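Local structure of BH2331 protein (Bacillus halodurans, 1VL5) at residues A113-N118 / E159-H164; L187-K192 / E243-K248; F194-W199 / G235-F240. The protein probably acts as an S-adenosylmethionine-dependent methyltransferase, although its substrate is not known. All coordinates share one frame; numbering follows the deposited sequence.

Interactions 2 and 3 are two stretches of one antiparallel pairing, strand 183-195 against strand 236-250, while interaction 1 joins a loop after strand 104-110 to the turn that follows helix 147-160. Interaction 1 is mostly buried and polar, built from histidines, a carboxylate, a turn carbonyl and a water. Interaction 2, its centre about 10 Å from the centre of the chain, is held mainly by backbone bonds between partly buried strands. Interaction 3, its centre about 21 Å from there, combines aromatic rings with a salt bridge where the first strand gives way to a helix. Arg160 NH2 of interaction 1 reaches Trp199 O of interaction 3 at 3.0 Å, probably as a hydrogen bond.

Interaction 1: A113-N118 / E159-H164; sequences AHHFPN and ERDYSH
Asp161, whose OD2 lies at the edge of the His115 ring, has its other carboxylate oxygen gripped twice by Ser163: OD1 accepts from Ser163 OG at 2.8 Å and from Ser163 N at 3.1 Å. Both donors come from one face of the carboxylate, OG on the syn side and N from higher above the plane. The bond from N closes an Asx turn, within a type I turn that runs from Asp161 to His164 just beyond helix 147-160.

This turn presents a carbonyl to the other segment. His115 ND1 donates to Ser163 O at 2.9 Å almost straight (168°); the oxygen lies in the imidazole plane, whereas the ring approaches from above the carbonyl plane. With CG beside the backbone N (chi1 -68°), the His115 ring reaches the turn, and its CE1 comes 3.1 Å from Asp161 OD2. His114 CD2 sits over the centre of one face of the ring. A leucine in place of His115 would probably leave Ser163 O without this donor, the neighbouring His114 backbone bonds to His165 and Arg166 remaining.

A water donates to Asp161 OD2 at 2.6 Å and also bonds His114 NE2, whose ring is held at ND1 by Asp140. His114 and His164 meet rim to rim, CD2 of the former 3.4 Å from ND1 of the latter; Asn154 holds His164 NE2. The loop follows the fourth strand of a Rossmann-like methyltransferase fold, an end of the sheet that in relatives borders the cofactor and substrate cleft.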
loop_
_atom_site.group_PDB
_atom_site.type_symbol
_atom_site.label_atom_id
_atom_site.label_comp_id
_atom_site.label_asym_id
_atom_site.label_seq_id
_atom_site.Cartn_x
_atom_site.Cartn_y
_atom_site.Cartn_z
ATOM N N ALA A 113 -1.547 1.015 3.567
ATOM C CA ALA A 113 -1.900 2.234 4.280
ATOM C C ALA A 113 -3.399 2.552 4.203
ATOM O O ALA A 113 -3.991 3.229 5.089
ATOM C CB ALA A 113 -1.077 3.419 3.755
ATOM N N HIS A 114 -4.018 2.086 3.127
ATOM C CA HIS A 114 -5.449 2.242 2.977
ATOM C C HIS A 114 -6.292 1.477 4.030
ATOM O O HIS A 114 -7.478 1.709 4.146
ATOM C CB HIS A 114 -5.869 1.873 1.533
ATOM C CG HIS A 114 -5.771 0.416 1.231
ATOM N ND1 HIS A 114 -4.654 -0.151 0.670
ATOM C CD2 HIS A 114 -6.650 -0.589 1.410
ATOM C CE1 HIS A 114 -4.842 -1.450 0.535
ATOM N NE2 HIS A 114 -6.049 -1.738 0.971
ATOM N N HIS A 115 -5.677 0.603 4.821
ATOM C CA HIS A 115 -6.321 -0.020 5.991
ATOM C C HIS A 115 -6.161 0.751 7.320
ATOM O O HIS A 115 -6.913 0.550 8.294
ATOM C CB HIS A 115 -5.729 -1.417 6.183
ATOM C CG HIS A 115 -6.084 -2.382 5.092
ATOM N ND1 HIS A 115 -7.362 -2.828 4.888
ATOM C CD2 HIS A 115 -5.319 -3.000 4.166
ATOM C CE1 HIS A 115 -7.379 -3.678 3.881
ATOM N NE2 HIS A 115 -6.151 -3.803 3.426
ATOM N N PHE A 116 -5.158 1.615 7.385
ATOM C CA PHE A 116 -4.866 2.360 8.594
ATOM C C PHE A 116 -5.968 3.330 8.930
ATOM O O PHE A 116 -6.373 4.122 8.078
ATOM C CB PHE A 116 -3.578 3.176 8.395
ATOM C CG PHE A 116 -2.339 2.364 8.103
ATOM C CD1 PHE A 116 -2.309 0.986 8.217
ATOM C CD2 PHE A 116 -1.175 3.033 7.701
ATOM C CE1 PHE A 116 -1.120 0.296 7.938
ATOM C CE2 PHE A 116 0.001 2.346 7.398
ATOM C CZ PHE A 116 0.034 0.998 7.540
ATOM N N PRO A 117 -6.473 3.295 10.159
ATOM C CA PRO A 117 -7.514 4.235 10.506
ATOM C C PRO A 117 -7.015 5.685 10.673
ATOM O O PRO A 117 -7.774 6.628 10.485
ATOM C CB PRO A 117 -8.089 3.649 11.818
ATOM C CG PRO A 117 -7.044 2.841 12.383
ATOM C CD PRO A 117 -6.179 2.372 11.270
ATOM N N ASN A 118 -5.752 5.871 11.010
ATOM C CA ASN A 118 -5.182 7.201 11.186
ATOM C C ASN A 118 -3.837 7.334 10.507
ATOM O O ASN A 118 -2.808 7.408 11.170
ATOM C CB ASN A 118 -5.006 7.481 12.667
ATOM C CG ASN A 118 -6.296 7.363 13.432
ATOM O OD1 ASN A 118 -7.165 8.237 13.328
ATOM N ND2 ASN A 118 -6.411 6.308 14.249
ATOM N N GLU A 159 -16.959 -2.106 -0.322
ATOM C CA GLU A 159 -17.909 -3.200 -0.530
ATOM C C GLU A 159 -17.206 -4.506 -0.732
ATOM O O GLU A 159 -17.635 -5.508 -0.251
ATOM C CB GLU A 159 -18.797 -2.912 -1.721
ATOM C CG GLU A 159 -19.803 -1.861 -1.444
ATOM C CD GLU A 159 -20.702 -2.159 -0.259
ATOM O OE1 GLU A 159 -21.457 -3.153 -0.249
ATOM O OE2 GLU A 159 -20.634 -1.355 0.677
ATOM N N ARG A 160 -16.105 -4.474 -1.442
ATOM C CA ARG A 160 -15.332 -5.652 -1.726
ATOM C C ARG A 160 -14.438 -6.130 -0.548
ATOM O O ARG A 160 -14.245 -7.336 -0.371
ATOM C CB ARG A 160 -14.542 -5.366 -2.987
ATOM C CG ARG A 160 -13.633 -6.508 -3.427
ATOM C CD ARG A 160 -12.254 -6.113 -3.173
ATOM N NE ARG A 160 -11.324 -7.151 -3.503
ATOM C CZ ARG A 160 -10.038 -7.023 -3.275
ATOM N NH1 ARG A 160 -9.552 -5.904 -2.710
ATOM N NH2 ARG A 160 -9.237 -7.998 -3.606
ATOM N N ASP A 161 -13.933 -5.182 0.255
ATOM C CA ASP A 161 -13.077 -5.456 1.409
ATOM C C ASP A 161 -13.521 -4.601 2.575
ATOM O O ASP A 161 -13.169 -3.442 2.677
ATOM C CB ASP A 161 -11.620 -5.186 1.063
ATOM C CG ASP A 161 -10.661 -5.452 2.235
ATOM O OD1 ASP A 161 -11.086 -5.924 3.283
ATOM O OD2 ASP A 161 -9.474 -5.133 2.083
ATOM N N TYR A 162 -14.323 -5.194 3.451
ATOM C CA TYR A 162 -14.897 -4.518 4.608
ATOM C C TYR A 162 -13.839 -3.852 5.465
ATOM O O TYR A 162 -14.123 -2.863 6.120
ATOM N N SER A 163 -12.612 -4.367 5.452
ATOM C CA SER A 163 -11.531 -3.741 6.224
ATOM C C SER A 163 -10.814 -2.574 5.524
ATOM O O SER A 163 -9.853 -2.037 6.073
ATOM C CB SER A 163 -10.504 -4.801 6.611
ATOM O OG SER A 163 -9.632 -5.086 5.527
ATOM N N HIS A 164 -11.240 -2.212 4.307
ATOM C CA HIS A 164 -10.734 -1.042 3.612
ATOM C C HIS A 164 -11.146 0.216 4.376
ATOM O O HIS A 164 -12.333 0.401 4.683
ATOM C CB HIS A 164 -11.307 -0.998 2.204
ATOM C CG HIS A 164 -10.958 0.232 1.422
ATOM N ND1 HIS A 164 -9.820 0.325 0.669
ATOM C CD2 HIS A 164 -11.597 1.420 1.283
ATOM C CE1 HIS A 164 -9.797 1.490 0.051
ATOM N NE2 HIS A 164 -10.860 2.180 0.410
HETATM O O HOH W 1 -8.194 -3.696 0.383
#

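Interaction 2: L187-K192 / E243-K248; sequences LHCFHK and ESILMK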
loop_
_atom_site.group_PDB
_atom_site.type_symbol
_atom_site.label_atom_id
_atom_site.label_comp_id
_atom_site.label_asym_id
_atom_site.label_seq_id
_atom_site.Cartn_x
_atom_site.Cartn_y
_atom_site.Cartn_z
ATOM N N LEU A 187 7.335 10.816 -7.152
ATOM C CA LEU A 187 5.970 10.258 -7.166
ATOM C C LEU A 187 5.768 9.600 -8.544
ATOM O O LEU A 187 5.911 10.249 -9.557
ATOM C CB LEU A 187 4.935 11.370 -6.856
ATOM C CG LEU A 187 3.478 11.064 -7.280
ATOM C CD1 LEU A 187 2.951 9.893 -6.571
ATOM C CD2 LEU A 187 2.504 12.253 -7.064
ATOM N N HIS A 188 5.539 8.285 -8.573
ATOM C CA HIS A 188 5.292 7.522 -9.806
ATOM C C HIS A 188 3.865 6.990 -9.718
ATOM O O HIS A 188 3.447 6.506 -8.653
ATOM C CB HIS A 188 6.293 6.356 -9.900
ATOM C CG HIS A 188 7.720 6.811 -9.977
ATOM N ND1 HIS A 188 8.400 6.908 -11.172
ATOM C CD2 HIS A 188 8.586 7.230 -9.014
ATOM C CE1 HIS A 188 9.627 7.350 -10.938
ATOM N NE2 HIS A 188 9.772 7.535 -9.636
ATOM N N CYS A 189 3.090 7.166 -10.787
ATOM C CA CYS A 189 1.680 6.741 -10.824
ATOM C C CYS A 189 1.538 5.633 -11.794
ATOM O O CYS A 189 2.197 5.654 -12.811
ATOM C CB CYS A 189 0.795 7.865 -11.286
ATOM S SG CYS A 189 1.016 9.294 -10.337
ATOM N N PHE A 190 0.674 4.668 -11.478
ATOM C CA PHE A 190 0.440 3.516 -12.332
ATOM C C PHE A 190 -1.036 3.232 -12.412
ATOM O O PHE A 190 -1.772 3.644 -11.571
ATOM C CB PHE A 190 1.086 2.295 -11.729
ATOM C CG PHE A 190 2.539 2.476 -11.406
ATOM C CD1 PHE A 190 2.930 3.061 -10.238
ATOM C CD2 PHE A 190 3.508 2.102 -12.318
ATOM C CE1 PHE A 190 4.262 3.228 -9.948
ATOM C CE2 PHE A 190 4.840 2.317 -12.048
ATOM C CZ PHE A 190 5.207 2.843 -10.853
ATOM N N HIS A 191 -1.455 2.524 -13.433
ATOM C CA HIS A 191 -2.840 2.065 -13.553
ATOM C C HIS A 191 -2.895 0.553 -13.775
ATOM O O HIS A 191 -2.031 0.015 -14.427
ATOM C CB HIS A 191 -3.520 2.817 -14.679
ATOM C CG HIS A 191 -3.496 4.310 -14.494
ATOM N ND1 HIS A 191 -4.541 5.011 -13.923
ATOM C CD2 HIS A 191 -2.542 5.231 -14.778
ATOM C CE1 HIS A 191 -4.230 6.297 -13.859
ATOM N NE2 HIS A 191 -3.028 6.461 -14.389
ATOM N N LYS A 192 -3.869 -0.120 -13.176
ATOM C CA LYS A 192 -4.029 -1.548 -13.333
ATOM C C LYS A 192 -5.488 -1.857 -13.681
ATOM O O LYS A 192 -6.406 -1.205 -13.183
ATOM C CB LYS A 192 -3.666 -2.273 -12.037
ATOM C CG LYS A 192 -3.379 -3.759 -12.199
ATOM C CD LYS A 192 -3.257 -4.496 -10.831
ATOM N N GLU A 243 -5.933 3.319 -10.177
ATOM C CA GLU A 243 -4.615 3.949 -10.005
ATOM C C GLU A 243 -3.885 3.513 -8.706
ATOM O O GLU A 243 -4.494 3.267 -7.663
ATOM C CB GLU A 243 -4.761 5.469 -10.008
ATOM C CG GLU A 243 -3.411 6.205 -10.158
ATOM C CD GLU A 243 -3.493 7.713 -9.871
ATOM O OE1 GLU A 243 -4.218 8.102 -8.904
ATOM O OE2 GLU A 243 -2.732 8.488 -10.535
ATOM N N SER A 244 -2.551 3.442 -8.786
ATOM C CA SER A 244 -1.731 3.360 -7.600
ATOM C C SER A 244 -0.523 4.245 -7.750
ATOM O O SER A 244 -0.155 4.683 -8.862
ATOM C CB SER A 244 -1.238 1.913 -7.389
ATOM O OG SER A 244 -0.448 1.546 -8.473
ATOM N N ILE A 245 0.127 4.437 -6.618
ATOM C CA ILE A 245 1.307 5.258 -6.544
ATOM C C ILE A 245 2.444 4.644 -5.768
ATOM O O ILE A 245 2.255 3.764 -4.918
ATOM C CB ILE A 245 0.975 6.642 -5.911
ATOM C CG1 ILE A 245 0.332 6.456 -4.556
ATOM C CG2 ILE A 245 0.002 7.441 -6.877
ATOM C CD1 ILE A 245 -0.064 7.752 -3.880
ATOM N N LEU A 246 3.621 5.180 -6.058
ATOM C CA LEU A 246 4.854 4.900 -5.360
ATOM C C LEU A 246 5.517 6.244 -5.091
ATOM O O LEU A 246 5.876 6.970 -6.043
ATOM C CB LEU A 246 5.749 4.023 -6.256
ATOM C CG LEU A 246 7.099 3.379 -5.888
ATOM C CD1 LEU A 246 7.656 2.772 -7.144
ATOM C CD2 LEU A 246 8.090 4.325 -5.392
HETATM N N MSE A 247 5.695 6.544 -3.796
HETATM C CA MSE A 247 6.391 7.736 -3.340
HETATM C C MSE A 247 7.705 7.432 -2.594
HETATM O O MSE A 247 7.780 6.466 -1.821
HETATM C CB MSE A 247 5.434 8.588 -2.507
HETATM C CG MSE A 247 4.232 9.026 -3.259
HETATM SE SE MSE A 247 2.879 9.807 -2.028
HETATM C CE MSE A 247 2.393 8.148 -1.298
ATOM N N LYS A 248 8.749 8.188 -2.945
ATOM C CA LYS A 248 10.027 8.216 -2.278
ATOM C C LYS A 248 10.112 9.604 -1.664
ATOM O O LYS A 248 10.165 10.601 -2.406
ATOM C CB LYS A 248 11.166 8.034 -3.307
ATOM C CG LYS A 248 12.585 7.960 -2.740
ATOM C CD LYS A 248 13.629 7.968 -3.873
ATOM C CE LYS A 248 15.007 7.853 -3.377
ATOM N NZ LYS A 248 15.442 6.457 -3.090
#
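His191 and Glu243 meet as a ring lying against an aliphatic chain: Glu243 CG sits over one face of the imidazole, 4.2 Å from the centroid of the His191 ring and 28° off its normal. The glutamate chain is extended, with CG anti to the backbone N (chi1 -167°), and this carries the carboxylate past the ring until OE2 stands 3.7 Å from Cys189 CB. There the two oxygens find partners beyond the strands, OE2 in a salt bridge with Lys170 and OE1 in a hydrogen bond with Ser142.

Farther along the same face Leu187 points the same way as selenomethionine Met247 and lies beside it, CD1 of the leucine 3.7 Å from CG of the latter. The same methyl also touches Ile245 CG2, where the two side chains cross at a slant. Helix 170-180 packs on this face through Trp173, which touches Ile245 and Met247.

On the face of His188, Phe190, Ser244 and Leu246, the Phe190 ring turns an edge to the neighbouring strand, with CE1 4.1 Å from Leu246 CB. Helix 26-33 lies against this face, Lys28 touching Phe190 and Leu246.

Between the faces runs a regular antiparallel ladder. His188 and Leu246 form one hydrogen-bonded pair; Phe190 and Ser244 form the next, in which Phe190 N meets Ser244 O at 2.7 Å. CA-H...O contacts, such as Ile245 CA to His188 O at 3.3 Å, fill the intervening positions. The peptide groups thus supply the directional bonds between the strands, while side chains add mainly carbon contacts and Glu243 sends its charge to other elements of the fold.

Interaction 3: F194-W199 / G235-F240; sequences FIFEDW and GRVYSF
The outer end of an antiparallel strand pair, where strand 183-195 runs straight into helix 196-202, brings Phe194 against Phe240 and builds an aromatic cluster with Trp199. Phe194 N donates to Phe240 O at 2.7 Å, nearly along the C=O axis, and a longer bond returns from Phe240 N to Phe194 O. Phe240 has its CG between the backbone N and the carbonyl carbon (chi1 64°), a setting that brings its ring under Phe194: Phe194 CB lies over one face, 4.0 Å from the ring centroid. The two phenyl planes are not far from parallel but are strongly offset, with little of one ring above the other. Toward the helix, Phe240 turns its edge to the face of Trp199 in a T-shaped pair, planes at 78° and Phe240 CE1 3.8 Å from Trp199 CE3.

Strand 236-250 is the last strand of the Rossmann-like methyltransferase sheet, running antiparallel between 134-142 and 183-195 along its later part. Here, near its start, Tyr238 and Ser239 pair with Val231 of the short strand 231-233 in a classic beta bulge. Tyr238 O accepts from Phe196 N at 2.8 Å, the donor above the carbonyl plane, and a water links the same oxygen to Glu197 N in the first turn of the helix. Phe196 lays one face of its ring against Val237, whose CG1 is 3.9 Å from Phe196 CD1.

Arg236 stretches out from the strand and grips Glu197 side-on in a salt bridge. Its NE and NH2 both donate to Glu197 OE1, each at 3.1 Å, with the oxygen in the guanidinium plane and the carboxylate turned 47° from it. Lys210 of helix 207-218 pairs with Glu197 OE2, and Arg160 makes a cation-pi contact with Trp199.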
loop_
_atom_site.group_PDB
_atom_site.type_symbol
_atom_site.label_atom_id
_atom_site.label_comp_id
_atom_site.label_asym_id
_atom_site.label_seq_id
_atom_site.Cartn_x
_atom_site.Cartn_y
_atom_site.Cartn_z
ATOM N N PHE A 194 -8.277 -4.428 -13.205
ATOM C CA PHE A 194 -8.780 -5.474 -12.330
ATOM C C PHE A 194 -9.846 -6.272 -13.035
ATOM O O PHE A 194 -10.737 -5.708 -13.636
ATOM C CB PHE A 194 -9.351 -4.824 -11.075
ATOM C CG PHE A 194 -8.316 -4.104 -10.297
ATOM C CD1 PHE A 194 -7.448 -4.808 -9.474
ATOM C CD2 PHE A 194 -8.145 -2.742 -10.446
ATOM C CE1 PHE A 194 -6.447 -4.143 -8.764
ATOM C CE2 PHE A 194 -7.168 -2.066 -9.732
ATOM C CZ PHE A 194 -6.321 -2.764 -8.892
ATOM N N ILE A 195 -9.723 -7.595 -12.963
ATOM C CA ILE A 195 -10.719 -8.521 -13.429
ATOM C C ILE A 195 -11.728 -8.711 -12.274
ATOM O O ILE A 195 -11.400 -9.263 -11.257
ATOM C CB ILE A 195 -10.074 -9.847 -13.849
ATOM C CG1 ILE A 195 -8.982 -9.613 -14.882
ATOM C CG2 ILE A 195 -11.093 -10.773 -14.401
ATOM C CD1 ILE A 195 -9.437 -8.877 -16.110
ATOM N N PHE A 196 -12.944 -8.203 -12.436
ATOM C CA PHE A 196 -13.892 -8.079 -11.338
ATOM C C PHE A 196 -14.135 -9.324 -10.562
ATOM O O PHE A 196 -14.177 -9.295 -9.343
ATOM C CB PHE A 196 -15.225 -7.560 -11.865
ATOM C CG PHE A 196 -16.284 -7.342 -10.795
ATOM C CD1 PHE A 196 -16.322 -6.169 -10.066
ATOM C CD2 PHE A 196 -17.276 -8.261 -10.611
ATOM C CE1 PHE A 196 -17.305 -5.955 -9.112
ATOM C CE2 PHE A 196 -18.285 -8.058 -9.634
ATOM C CZ PHE A 196 -18.292 -6.885 -8.915
ATOM N N GLU A 197 -14.263 -10.449 -11.253
ATOM C CA GLU A 197 -14.564 -11.724 -10.601
ATOM C C GLU A 197 -13.401 -12.199 -9.765
ATOM O O GLU A 197 -13.588 -12.679 -8.647
ATOM C CB GLU A 197 -14.953 -12.809 -11.637
ATOM C CG GLU A 197 -15.874 -13.879 -11.076
ATOM C CD GLU A 197 -17.265 -13.351 -10.670
ATOM O OE1 GLU A 197 -17.729 -12.278 -11.180
ATOM O OE2 GLU A 197 -17.900 -14.054 -9.857
ATOM N N ASP A 198 -12.208 -12.075 -10.314
ATOM C CA ASP A 198 -10.979 -12.518 -9.644
ATOM C C ASP A 198 -10.683 -11.645 -8.422
ATOM O O ASP A 198 -10.304 -12.141 -7.375
ATOM C CB ASP A 198 -9.775 -12.432 -10.605
ATOM C CG ASP A 198 -9.908 -13.340 -11.843
ATOM O OD1 ASP A 198 -10.708 -14.293 -11.839
ATOM O OD2 ASP A 198 -9.175 -13.101 -12.831
ATOM N N TRP A 199 -10.798 -10.340 -8.618
ATOM C CA TRP A 199 -10.612 -9.323 -7.592
ATOM C C TRP A 199 -11.548 -9.574 -6.437
ATOM O O TRP A 199 -11.148 -9.505 -5.298
ATOM C CB TRP A 199 -10.860 -7.960 -8.235
ATOM C CG TRP A 199 -10.796 -6.760 -7.359
ATOM C CD1 TRP A 199 -9.683 -6.211 -6.777
ATOM C CD2 TRP A 199 -11.883 -5.910 -7.014
ATOM N NE1 TRP A 199 -10.017 -5.087 -6.091
ATOM C CE2 TRP A 199 -11.361 -4.880 -6.197
ATOM C CE3 TRP A 199 -13.252 -5.930 -7.296
ATOM C CZ2 TRP A 199 -12.150 -3.861 -5.691
ATOM C CZ3 TRP A 199 -14.046 -4.937 -6.776
ATOM C CH2 TRP A 199 -13.486 -3.913 -5.966
ATOM N N GLY A 235 -24.102 -8.001 -19.064
ATOM C CA GLY A 235 -24.785 -7.452 -17.915
ATOM C C GLY A 235 -24.011 -7.518 -16.605
ATOM O O GLY A 235 -24.505 -7.057 -15.571
ATOM N N ARG A 236 -22.792 -8.037 -16.645
ATOM C CA ARG A 236 -21.962 -8.078 -15.452
ATOM C C ARG A 236 -20.687 -7.305 -15.670
ATOM O O ARG A 236 -20.121 -7.340 -16.774
ATOM C CB ARG A 236 -21.681 -9.520 -15.165
ATOM C CG ARG A 236 -21.189 -9.753 -13.815
ATOM C CD ARG A 236 -21.088 -11.243 -13.620
ATOM N NE ARG A 236 -20.541 -11.537 -12.311
ATOM C CZ ARG A 236 -21.262 -11.681 -11.206
ATOM N NH1 ARG A 236 -22.581 -11.547 -11.235
ATOM N NH2 ARG A 236 -20.643 -11.956 -10.059
ATOM N N VAL A 237 -20.225 -6.606 -14.641
ATOM C CA VAL A 237 -18.928 -5.930 -14.707
ATOM C C VAL A 237 -17.835 -6.985 -14.870
ATOM O O VAL A 237 -17.744 -7.875 -14.044
ATOM C CB VAL A 237 -18.635 -5.115 -13.459
ATOM C CG1 VAL A 237 -17.233 -4.503 -13.524
ATOM C CG2 VAL A 237 -19.678 -4.035 -13.260
ATOM N N TYR A 238 -17.014 -6.845 -15.928
ATOM C CA TYR A 238 -15.930 -7.755 -16.245
ATOM C C TYR A 238 -14.604 -7.221 -15.714
ATOM O O TYR A 238 -13.877 -7.965 -15.057
ATOM C CB TYR A 238 -15.867 -8.048 -17.764
ATOM C CG TYR A 238 -14.632 -8.826 -18.082
ATOM C CD1 TYR A 238 -14.570 -10.179 -17.830
ATOM C CD2 TYR A 238 -13.502 -8.207 -18.572
ATOM C CE1 TYR A 238 -13.406 -10.894 -18.043
ATOM C CE2 TYR A 238 -12.330 -8.934 -18.816
ATOM C CZ TYR A 238 -12.291 -10.270 -18.531
ATOM O OH TYR A 238 -11.138 -11.016 -18.726
ATOM N N SER A 239 -14.314 -5.921 -15.958
ATOM C CA SER A 239 -13.049 -5.261 -15.499
ATOM C C SER A 239 -13.250 -3.758 -15.252
ATOM O O SER A 239 -14.181 -3.169 -15.736
ATOM C CB SER A 239 -11.933 -5.411 -16.534
ATOM O OG SER A 239 -12.331 -4.819 -17.767
ATOM N N PHE A 240 -12.355 -3.154 -14.478
ATOM C CA PHE A 240 -12.275 -1.726 -14.331
ATOM C C PHE A 240 -10.796 -1.430 -14.067
ATOM O O PHE A 240 -9.960 -2.361 -13.858
ATOM C CB PHE A 240 -13.183 -1.210 -13.206
ATOM C CG PHE A 240 -12.789 -1.702 -11.843
ATOM C CD1 PHE A 240 -13.270 -2.884 -11.373
ATOM C CD2 PHE A 240 -11.871 -0.985 -11.052
ATOM C CE1 PHE A 240 -12.896 -3.357 -10.097
ATOM C CE2 PHE A 240 -11.474 -1.484 -9.819
ATOM C CZ PHE A 240 -11.994 -2.685 -9.362
HETATM O O HOH W 2 -14.634 -10.314 -14.275
HETATM O O HOH W 3 -17.456 -10.687 -13.981
#